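Local coordinates for DUF269-containing protein (Cyanothece sp. ATCC 51142, PDB 3NJ2) that is of unknown function but belongs to the DUF269 family and is associated with nitrogen fixation in this cyanobacterium, at residues B[38-41]-B[42-46]. Numbering follows the deposited sequence.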
ATOM      1  N   GLN B  38      14.923 -10.896 -16.559  1.00 11.96           N
ATOM      2  CA  GLN B  38      14.463 -12.209 -16.371  1.00 12.56           C
ATOM      3  C   GLN B  38      13.426 -12.326 -15.200  1.00 13.35           C
ATOM      4  O   GLN B  38      12.410 -13.011 -15.303  1.00 16.15           O
ATOM      5  CB  GLN B  38      15.620 -13.185 -16.310  1.00 12.50           C
ATOM      6  CG  GLN B  38      16.206 -13.497 -17.706  1.00 14.01           C
ATOM      7  CD  GLN B  38      15.177 -14.203 -18.580  1.00 17.60           C
ATOM      8  OE1 GLN B  38      14.678 -15.288 -18.202  1.00 19.76           O
ATOM      9  NE2 GLN B  38      14.838 -13.589 -19.720  1.00 17.04           N
ATOM     10  N   SER B  39      13.687 -11.652 -14.103  1.00 13.31           N
ATOM     11  CA  SER B  39      12.760 -11.596 -13.013  1.00 13.59           C
ATOM     12  C   SER B  39      11.463 -10.976 -13.447  1.00 12.48           C
ATOM     13  O   SER B  39      10.439 -11.477 -13.142  1.00 13.68           O
ATOM     14  CB  SER B  39      13.326 -10.750 -11.873  1.00 13.40           C
ATOM     15  OG  SER B  39      12.559 -10.988 -10.707  1.00 18.43           O
ATOM     16  N   LEU B  40      11.557  -9.896 -14.225  1.00 11.40           N
ATOM     17  CA  LEU B  40      10.327  -9.228 -14.655  1.00 10.42           C
ATOM     18  C   LEU B  40       9.501 -10.141 -15.577  1.00 12.07           C
ATOM     19  O   LEU B  40       8.260 -10.268 -15.428  1.00 13.96           O
ATOM     20  CB  LEU B  40      10.680  -7.927 -15.369  1.00 12.33           C
ATOM     21  CG  LEU B  40       9.554  -7.075 -15.889  1.00 11.35           C
ATOM     22  CD1 LEU B  40       8.526  -6.737 -14.745  1.00 16.56           C
ATOM     23  CD2 LEU B  40      10.052  -5.841 -16.617  1.00 15.62           C
ATOM     24  N   VAL B  41      10.191 -10.785 -16.523  1.00 12.55           N
ATOM     25  CA  VAL B  41       9.475 -11.773 -17.426  1.00 14.57           C
ATOM     26  C   VAL B  41       8.784 -12.875 -16.609  1.00 14.59           C
ATOM     27  O   VAL B  41       7.604 -13.229 -16.817  1.00 14.98           O
ATOM     28  CB  VAL B  41      10.398 -12.448 -18.523  1.00 15.21           C
ATOM     29  CG1 VAL B  41       9.682 -13.550 -19.318  1.00 18.59           C
ATOM     30  CG2 VAL B  41      10.948 -11.416 -19.442  1.00 16.53           C
ATOM     31  N   GLN B  42       9.501 -13.401 -15.649  1.00 15.32           N
ATOM     32  CA  GLN B  42       8.910 -14.428 -14.733  1.00 17.08           C
ATOM     33  C   GLN B  42       7.609 -13.951 -14.067  1.00 16.96           C
ATOM     34  O   GLN B  42       6.586 -14.649 -14.008  1.00 15.82           O
ATOM     35  CB  GLN B  42       9.911 -14.861 -13.710  1.00 17.30           C
ATOM     36  CG  GLN B  42       9.390 -15.901 -12.713  1.00 24.43           C
ATOM     37  CD  GLN B  42      10.403 -16.160 -11.567  1.00 33.51           C
ATOM     38  OE1 GLN B  42      11.399 -15.409 -11.383  1.00 38.41           O
ATOM     39  NE2 GLN B  42      10.125 -17.187 -10.767  1.00 36.18           N
ATOM     40  N   GLN B  43       7.618 -12.718 -13.540  1.00 16.27           N
ATOM     41  CA  GLN B  43       6.435 -12.226 -12.891  1.00 16.34           C
ATOM     42  C   GLN B  43       5.286 -12.025 -13.876  1.00 15.42           C
ATOM     43  O   GLN B  43       4.200 -12.388 -13.603  1.00 16.18           O
ATOM     44  CB  GLN B  43       6.739 -10.905 -12.095  1.00 15.34           C
ATOM     45  CG  GLN B  43       7.783 -11.160 -10.978  1.00 15.75           C
ATOM     46  CD  GLN B  43       7.192 -11.966  -9.797  1.00 14.27           C
ATOM     47  OE1 GLN B  43       6.028 -11.813  -9.464  1.00 20.69           O
ATOM     48  NE2 GLN B  43       7.997 -12.793  -9.188  1.00 23.60           N
ATOM     49  N   ILE B  44       5.558 -11.461 -15.034  1.00 14.04           N
ATOM     50  CA  ILE B  44       4.508 -11.182 -16.051  1.00 15.05           C
ATOM     51  C   ILE B  44       3.815 -12.536 -16.395  1.00 16.89           C
ATOM     52  O   ILE B  44       2.574 -12.627 -16.480  1.00 17.32           O
ATOM     53  CB  ILE B  44       5.038 -10.458 -17.346  1.00 17.29           C
ATOM     54  CG1 ILE B  44       5.479  -9.013 -17.050  1.00 16.87           C
ATOM     55  CG2 ILE B  44       3.902 -10.401 -18.370  1.00 17.94           C
ATOM     56  CD1 ILE B  44       4.275  -8.066 -16.700  1.00 24.11           C
ATOM     57  N   ARG B  45       4.639 -13.577 -16.582  1.00 15.61           N
ATOM     58  CA  ARG B  45       4.086 -14.903 -16.957  1.00 16.70           C
ATOM     59  C   ARG B  45       3.310 -15.556 -15.855  1.00 18.16           C
ATOM     60  O   ARG B  45       2.388 -16.374 -16.079  1.00 19.44           O
ATOM     61  CB  ARG B  45       5.207 -15.834 -17.429  1.00 15.10           C
ATOM     62  CG  ARG B  45       5.902 -15.302 -18.763  1.00 15.25           C
ATOM     63  CD  ARG B  45       6.878 -16.350 -19.323  1.00 11.69           C
ATOM     64  NE  ARG B  45       7.671 -16.042 -20.533  1.00 14.93           N
ATOM     65  CZ  ARG B  45       7.178 -16.018 -21.775  1.00 14.48           C
ATOM     66  NH1 ARG B  45       5.915 -16.369 -21.970  1.00 14.23           N
ATOM     67  NH2 ARG B  45       7.960 -15.627 -22.743  1.00 14.32           N
ATOM     68  N   ALA B  46       3.678 -15.233 -14.625  1.00 18.36           N
ATOM     69  CA  ALA B  46       3.040 -15.838 -13.460  1.00 21.50           C
ATOM     70  C   ALA B  46       1.644 -15.240 -13.234  1.00 22.94           C
ATOM     71  O   ALA B  46       0.836 -15.837 -12.537  1.00 25.18           O
ATOM     72  CB  ALA B  46       3.956 -15.597 -12.231  1.00 19.53           C
TER
HETATM   73  O   HOH W   1      10.811 -13.055 -10.473  1.00 28.52           O
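Ser39, Gln42 and Gln43 meet through one water molecule, which donates to Ser39 OG at 2.7 Å and to Gln42 OE1 at 2.6 Å and accepts from Gln43 NE2 at 3.1 Å. Gln42 brings its amide there on an extended chain with CG anti to the backbone N (chi1 179°), whereas in Gln43 chi1 of -62° sets CG beside its own backbone N, 3.4 Å from Ser39 O, and a bend at chi2 then turns the amide so that NE2 reaches the water. The Ser39 hydroxyl has a further partner in the carbonyl of Ala95 on helix 83-104. Beneath these side chains runs the regular i to i+4 bonding of an alpha-helix, here the later turns of helix 35-46: Gln42 N to Gln38 O, Gln43 N to Ser39 O, Ile44 N to Leu40 O and Arg45 N to Val41 O, all 3.0 to 3.1 Å long. On another side of the helix Val41 and Arg45 run next to each other in a common direction, with Val41 CG1 3.4 Å from Arg45 NE and oblique to the guanidinium. That group continues to a salt bridge with Asp58 and to the carbonyls of Tyr53 and Trp56. Leu40 CD1 packs on Ile44 CG1, 4.4 Å away, and both side chains touch helix 58-62 and Tyr65.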